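Local atomic coordinates of protein insensitive (PDB entry 4IX7), a protein that represses genes of neural development by binding the palindromic DNA site CCAATTGG through its BEN domain, and serves as a corepressor for Suppressor of Hairless. Residues L35-T46 and I95-M106. Numbering follows the deposited sequence.
Sequences LVTIFDRETLAT and ITTKCADENKMM. With nucleotides of chain B.
Glu102 reaches from helix 95-106 into a hole formed by Val36, Arg41, Leu44 and Ala45, and its OE2 takes two bonds at once. Arg41 NH1 donates to Glu102 OE2 on the syn side at 2.8 Å, and Lys98 NZ meets the same Glu102 OE2 on the anti side at 2.6 Å. Bonded to both, the one carboxylate oxygen probably balances much of their positive charge. The guanidinium stands almost perpendicular to that carboxylate (89°), with Val36 CG1 centred over one face and the base of DG1 of chain B lying off-centre over the other; NH1 also pairs with a DNA phosphate. Replacing Arg41 by alanine is likely to leave Glu102 with Lys98 as its remaining salt-bridge partner, and to cost the phosphate and the guanine their contact with the guanidinium.

Apolar packing continues alongside the charges. The long aliphatic part of Lys98 suits this place: CG, anti to the backbone N (chi1 176°), lies 3.7 Å from Leu35 CD1, while its CE presses on Val36 CG1 at a tight 3.4 Å. Leu35 also covers Ile95, and Leu44 CB rests on Glu102 CG.

Within the BEN domain, the axes of 41-46 and 95-106, the latter part of the long helix 88-112, approach to 7.1 Å and cross at -106°. Another face of the long helix meets DNA, where DC4 of chain B donates its N4 to Asp101 OD1 in a nearly straight bond of 2.9 Å; Arg32 pairs with the other carboxylate oxygen.

So close a crossing suits a small residue: Ala45 CB sits 3.4 Å from Glu102 O and also touches Met106 CB. At the C-terminal end of the short helix, Asn103 ND2 donates in its amide plane to Ala45 O (2.8 Å, nearly straight), satisfying a carbonyl there. Beyond it the selenium of Met106, a selenomethionine, lies against Thr46 CG2.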
loop_
_atom_site.group_PDB
_atom_site.type_symbol
_atom_site.label_atom_id
_atom_site.label_comp_id
_atom_site.label_asym_id
_atom_site.label_seq_id
_atom_site.Cartn_x
_atom_site.Cartn_y
_atom_site.Cartn_z
ATOM N N LEU C 35 -5.001 17.798 -2.375
ATOM C CA LEU C 35 -4.404 17.674 -3.704
ATOM C C LEU C 35 -5.150 18.437 -4.790
ATOM O O LEU C 35 -4.525 19.120 -5.597
ATOM C CB LEU C 35 -4.284 16.207 -4.114
ATOM C CG LEU C 35 -3.176 15.400 -3.437
ATOM C CD1 LEU C 35 -3.389 13.930 -3.757
ATOM C CD2 LEU C 35 -1.766 15.845 -3.854
ATOM N N VAL C 36 -6.475 18.329 -4.828
ATOM C CA VAL C 36 -7.226 19.002 -5.884
ATOM C C VAL C 36 -7.376 20.493 -5.628
ATOM O O VAL C 36 -7.824 21.232 -6.504
ATOM C CB VAL C 36 -8.605 18.357 -6.132
ATOM C CG1 VAL C 36 -8.412 16.910 -6.585
ATOM C CG2 VAL C 36 -9.493 18.464 -4.885
ATOM N N THR C 37 -7.014 20.926 -4.422
ATOM C CA THR C 37 -7.003 22.351 -4.103
ATOM C C THR C 37 -5.674 22.986 -4.508
ATOM O O THR C 37 -5.632 24.129 -4.978
ATOM C CB THR C 37 -7.267 22.586 -2.595
ATOM O OG1 THR C 37 -8.515 21.979 -2.233
ATOM C CG2 THR C 37 -7.360 24.085 -2.294
ATOM N N ILE C 38 -4.598 22.218 -4.378
ATOM C CA ILE C 38 -3.236 22.727 -4.531
ATOM C C ILE C 38 -2.701 22.532 -5.956
ATOM O O ILE C 38 -1.919 23.355 -6.455
ATOM C CB ILE C 38 -2.309 22.051 -3.497
ATOM C CG1 ILE C 38 -2.644 22.560 -2.092
ATOM C CG2 ILE C 38 -0.839 22.262 -3.825
ATOM C CD1 ILE C 38 -2.158 21.637 -0.991
ATOM N N PHE C 39 -3.150 21.466 -6.614
ATOM C CA PHE C 39 -2.709 21.123 -7.969
ATOM C C PHE C 39 -3.898 21.065 -8.912
ATOM O O PHE C 39 -4.973 20.610 -8.517
ATOM C CB PHE C 39 -2.057 19.734 -7.977
ATOM C CG PHE C 39 -0.816 19.618 -7.137
ATOM C CD1 PHE C 39 0.392 20.128 -7.587
ATOM C CD2 PHE C 39 -0.851 18.968 -5.914
ATOM C CE1 PHE C 39 1.551 20.008 -6.814
ATOM C CE2 PHE C 39 0.305 18.835 -5.137
ATOM C CZ PHE C 39 1.504 19.356 -5.589
ATOM N N ASP C 40 -3.726 21.500 -10.160
ATOM C CA ASP C 40 -4.792 21.261 -11.130
ATOM C C ASP C 40 -4.840 19.779 -11.525
ATOM O O ASP C 40 -3.867 19.039 -11.322
ATOM C CB ASP C 40 -4.721 22.208 -12.341
ATOM C CG ASP C 40 -3.412 22.130 -13.096
ATOM O OD1 ASP C 40 -2.898 21.020 -13.325
ATOM O OD2 ASP C 40 -2.908 23.207 -13.505
ATOM N N ARG C 41 -5.978 19.333 -12.051
ATOM C CA ARG C 41 -6.157 17.911 -12.340
ATOM C C ARG C 41 -5.157 17.432 -13.381
ATOM O O ARG C 41 -4.694 16.293 -13.318
ATOM C CB ARG C 41 -7.582 17.592 -12.814
ATOM C CG ARG C 41 -8.683 18.049 -11.891
ATOM C CD ARG C 41 -8.553 17.501 -10.485
ATOM N NE ARG C 41 -9.655 18.022 -9.674
ATOM C CZ ARG C 41 -10.727 17.325 -9.315
ATOM N NH1 ARG C 41 -10.842 16.042 -9.643
ATOM N NH2 ARG C 41 -11.671 17.909 -8.590
ATOM N N GLU C 42 -4.823 18.298 -14.334
ATOM C CA GLU C 42 -3.872 17.919 -15.379
ATOM C C GLU C 42 -2.497 17.598 -14.794
ATOM O O GLU C 42 -1.848 16.646 -15.220
ATOM C CB GLU C 42 -3.759 19.002 -16.454
ATOM C CG GLU C 42 -3.014 18.558 -17.718
ATOM C CD GLU C 42 -1.530 18.914 -17.714
ATOM O OE1 GLU C 42 -0.812 18.472 -18.641
ATOM O OE2 GLU C 42 -1.076 19.636 -16.796
ATOM N N THR C 43 -2.063 18.391 -13.819
ATOM C CA THR C 43 -0.807 18.124 -13.125
ATOM C C THR C 43 -0.846 16.770 -12.409
ATOM O O THR C 43 0.098 15.977 -12.505
ATOM C CB THR C 43 -0.493 19.243 -12.111
ATOM O OG1 THR C 43 -0.368 20.493 -12.805
ATOM C CG2 THR C 43 0.796 18.955 -11.390
ATOM N N LEU C 44 -1.940 16.509 -11.694
ATOM C CA LEU C 44 -2.097 15.243 -10.989
ATOM C C LEU C 44 -2.106 14.070 -11.961
ATOM O O LEU C 44 -1.611 12.982 -11.650
ATOM C CB LEU C 44 -3.397 15.243 -10.179
ATOM C CG LEU C 44 -3.461 16.293 -9.067
ATOM C CD1 LEU C 44 -4.834 16.254 -8.398
ATOM C CD2 LEU C 44 -2.369 16.047 -8.039
ATOM N N ALA C 45 -2.673 14.296 -13.143
ATOM C CA ALA C 45 -2.825 13.211 -14.105
ATOM C C ALA C 45 -1.516 12.877 -14.819
ATOM O O ALA C 45 -1.355 11.776 -15.349
ATOM C CB ALA C 45 -3.889 13.561 -15.111
ATOM N N THR C 46 -0.580 13.817 -14.823
ATOM C CA THR C 46 0.664 13.648 -15.584
ATOM C C THR C 46 1.914 13.525 -14.729
ATOM O O THR C 46 3.007 13.341 -15.263
ATOM C CB THR C 46 0.888 14.831 -16.546
ATOM O OG1 THR C 46 0.906 16.064 -15.804
ATOM C CG2 THR C 46 -0.210 14.879 -17.589
ATOM N N ILE C 95 -1.685 9.820 -2.136
ATOM C CA ILE C 95 -1.290 10.665 -3.260
ATOM C C ILE C 95 -1.068 9.828 -4.524
ATOM O O ILE C 95 -1.546 10.183 -5.610
ATOM C CB ILE C 95 -0.019 11.477 -2.949
ATOM C CG1 ILE C 95 -0.229 12.325 -1.691
ATOM C CG2 ILE C 95 0.312 12.377 -4.132
ATOM C CD1 ILE C 95 1.044 13.002 -1.180
ATOM N N THR C 96 -0.369 8.702 -4.383
ATOM C CA THR C 96 -0.152 7.807 -5.523
ATOM C C THR C 96 -1.476 7.405 -6.162
ATOM O O THR C 96 -1.631 7.428 -7.387
ATOM C CB THR C 96 0.621 6.527 -5.085
ATOM O OG1 THR C 96 1.943 6.882 -4.640
ATOM C CG2 THR C 96 0.702 5.525 -6.223
ATOM N N THR C 97 -2.439 7.048 -5.326
ATOM C CA THR C 97 -3.725 6.595 -5.818
ATOM C C THR C 97 -4.467 7.727 -6.514
ATOM O O THR C 97 -5.015 7.544 -7.592
ATOM C CB THR C 97 -4.590 6.039 -4.678
ATOM O OG1 THR C 97 -3.855 5.029 -3.962
ATOM C CG2 THR C 97 -5.869 5.425 -5.253
ATOM N N LYS C 98 -4.455 8.911 -5.914
ATOM C CA LYS C 98 -5.160 10.042 -6.507
ATOM C C LYS C 98 -4.564 10.426 -7.870
ATOM O O LYS C 98 -5.302 10.747 -8.815
ATOM C CB LYS C 98 -5.163 11.237 -5.551
ATOM C CG LYS C 98 -5.806 12.507 -6.121
ATOM C CD LYS C 98 -7.216 12.228 -6.639
ATOM C CE LYS C 98 -7.978 13.516 -6.875
ATOM N NZ LYS C 98 -9.339 13.288 -7.473
ATOM N N CYS C 99 -3.236 10.404 -7.968
ATOM C CA CYS C 99 -2.572 10.676 -9.245
ATOM C C CYS C 99 -2.996 9.656 -10.295
ATOM O O CYS C 99 -3.262 10.008 -11.438
ATOM C CB CYS C 99 -1.048 10.648 -9.089
ATOM S SG CYS C 99 -0.411 12.084 -8.213
ATOM N N ALA C 100 -3.060 8.388 -9.903
ATOM C CA ALA C 100 -3.496 7.334 -10.821
ATOM C C ALA C 100 -4.955 7.524 -11.226
ATOM O O ALA C 100 -5.313 7.318 -12.382
ATOM C CB ALA C 100 -3.283 5.966 -10.191
ATOM N N ASP C 101 -5.789 7.944 -10.277
ATOM C CA ASP C 101 -7.203 8.208 -10.556
ATOM C C ASP C 101 -7.374 9.344 -11.579
ATOM O O ASP C 101 -8.188 9.251 -12.511
ATOM C CB ASP C 101 -7.957 8.558 -9.267
ATOM C CG ASP C 101 -8.081 7.377 -8.305
ATOM O OD1 ASP C 101 -7.928 6.213 -8.736
ATOM O OD2 ASP C 101 -8.370 7.612 -7.110
ATOM N N GLU C 102 -6.593 10.407 -11.421
ATOM C CA GLU C 102 -6.683 11.549 -12.332
ATOM C C GLU C 102 -6.138 11.202 -13.708
ATOM O O GLU C 102 -6.636 11.682 -14.727
ATOM C CB GLU C 102 -5.971 12.770 -11.751
ATOM C CG GLU C 102 -6.660 13.338 -10.522
ATOM C CD GLU C 102 -8.033 13.941 -10.815
ATOM O OE1 GLU C 102 -8.374 14.201 -11.998
ATOM O OE2 GLU C 102 -8.785 14.169 -9.846
ATOM N N ASN C 103 -5.114 10.362 -13.740
ATOM C CA ASN C 103 -4.586 9.888 -15.009
ATOM C C ASN C 103 -5.648 9.112 -15.780
ATOM O O ASN C 103 -5.769 9.267 -16.990
ATOM C CB ASN C 103 -3.346 9.028 -14.784
ATOM C CG ASN C 103 -2.749 8.518 -16.075
ATOM O OD1 ASN C 103 -3.079 7.423 -16.530
ATOM N ND2 ASN C 103 -1.860 9.308 -16.671
ATOM N N LYS C 104 -6.418 8.285 -15.080
ATOM C CA LYS C 104 -7.460 7.497 -15.737
ATOM C C LYS C 104 -8.498 8.409 -16.353
ATOM O O LYS C 104 -8.977 8.188 -17.473
ATOM C CB LYS C 104 -8.123 6.550 -14.746
ATOM C CG LYS C 104 -7.286 5.328 -14.437
ATOM C CD LYS C 104 -7.777 4.637 -13.184
ATOM C CE LYS C 104 -6.922 3.419 -12.898
ATOM N NZ LYS C 104 -7.337 2.758 -11.632
HETATM N N MSE C 105 -8.831 9.451 -15.614
HETATM C CA MSE C 105 -9.796 10.417 -16.106
HETATM C C MSE C 105 -9.272 11.202 -17.317
HETATM O O MSE C 105 -10.022 11.452 -18.263
HETATM C CB MSE C 105 -10.241 11.310 -14.954
HETATM C CG MSE C 105 -10.946 10.502 -13.895
HETATM SE SE MSE C 105 -12.674 9.963 -14.596
HETATM C CE MSE C 105 -13.212 11.829 -14.735
HETATM N N MSE C 106 -7.984 11.551 -17.312
HETATM C CA MSE C 106 -7.370 12.214 -18.472
HETATM C C MSE C 106 -7.391 11.331 -19.718
HETATM O O MSE C 106 -7.614 11.815 -20.826
HETATM C CB MSE C 106 -5.928 12.649 -18.174
HETATM C CG MSE C 106 -5.156 13.124 -19.421
HETATM SE SE MSE C 106 -3.261 13.532 -19.164
HETATM C CE MSE C 106 -2.572 11.728 -18.971
ATOM O "O5'" DG B 1 -16.295 18.875 -10.049
ATOM C "C5'" DG B 1 -17.045 17.802 -10.605
ATOM C "C4'" DG B 1 -16.152 16.913 -11.448
ATOM O "O4'" DG B 1 -15.512 17.654 -12.510
ATOM C "C3'" DG B 1 -14.958 16.349 -10.701
ATOM O "O3'" DG B 1 -15.438 15.220 -10.030
ATOM C "C2'" DG B 1 -14.017 15.951 -11.821
ATOM C "C1'" DG B 1 -14.246 17.081 -12.812
ATOM N N9 DG B 1 -13.282 18.177 -12.782
ATOM C C8 DG B 1 -13.275 19.204 -11.875
ATOM N N7 DG B 1 -12.324 20.068 -12.088
ATOM C C5 DG B 1 -11.675 19.597 -13.213
ATOM C C6 DG B 1 -10.563 20.138 -13.901
ATOM O O6 DG B 1 -9.930 21.163 -13.629
ATOM N N1 DG B 1 -10.201 19.364 -14.996
ATOM C C2 DG B 1 -10.845 18.212 -15.371
ATOM N N2 DG B 1 -10.341 17.607 -16.455
ATOM N N3 DG B 1 -11.891 17.687 -14.733
ATOM C C4 DG B 1 -12.251 18.431 -13.660
ATOM P P DC B 4 -10.952 6.748 -0.327
ATOM O OP1 DC B 4 -11.308 6.800 1.111
ATOM O OP2 DC B 4 -9.818 7.542 -0.851
ATOM O "O5'" DC B 4 -10.653 5.247 -0.748
ATOM C "C5'" DC B 4 -11.637 4.265 -0.456
ATOM C "C4'" DC B 4 -11.240 2.973 -1.132
ATOM O "O4'" DC B 4 -11.224 3.164 -2.561
ATOM C "C3'" DC B 4 -9.825 2.503 -0.808
ATOM O "O3'" DC B 4 -9.988 1.438 0.113
ATOM C "C2'" DC B 4 -9.234 2.045 -2.144
ATOM C "C1'" DC B 4 -10.414 2.137 -3.094
ATOM N N1 DC B 4 -10.068 2.570 -4.474
ATOM C C2 DC B 4 -10.263 1.688 -5.541
ATOM O O2 DC B 4 -10.718 0.567 -5.300
ATOM N N3 DC B 4 -9.944 2.086 -6.792
ATOM C C4 DC B 4 -9.448 3.315 -7.003
ATOM N N4 DC B 4 -9.145 3.673 -8.264
ATOM C C5 DC B 4 -9.223 4.223 -5.921
ATOM C C6 DC B 4 -9.544 3.815 -4.686
ATOM P P DT B 3 -12.959 11.373 -4.734
ATOM O OP1 DT B 3 -13.356 12.243 -3.603
ATOM O OP2 DT B 3 -11.754 11.636 -5.531
ATOM O "O5'" DT B 3 -12.815 9.879 -4.167
ATOM C "C5'" DT B 3 -13.839 9.405 -3.334
ATOM C "C4'" DT B 3 -13.548 7.959 -3.003
ATOM O "O4'" DT B 3 -13.688 7.176 -4.213
ATOM C "C3'" DT B 3 -12.139 7.690 -2.485
ATOM O "O3'" DT B 3 -12.258 7.115 -1.177
ATOM C "C2'" DT B 3 -11.535 6.748 -3.523
ATOM C "C1'" DT B 3 -12.759 6.106 -4.142
ATOM N N1 DT B 3 -12.590 5.601 -5.524
ATOM C C2 DT B 3 -13.025 4.319 -5.817
ATOM O O2 DT B 3 -13.518 3.570 -4.983
ATOM N N3 DT B 3 -12.845 3.945 -7.125
ATOM C C4 DT B 3 -12.327 4.716 -8.145
ATOM O O4 DT B 3 -12.216 4.282 -9.289
ATOM C C5 DT B 3 -11.908 6.042 -7.773
ATOM C C7 DT B 3 -11.317 6.965 -8.798
ATOM C C6 DT B 3 -12.072 6.426 -6.503
#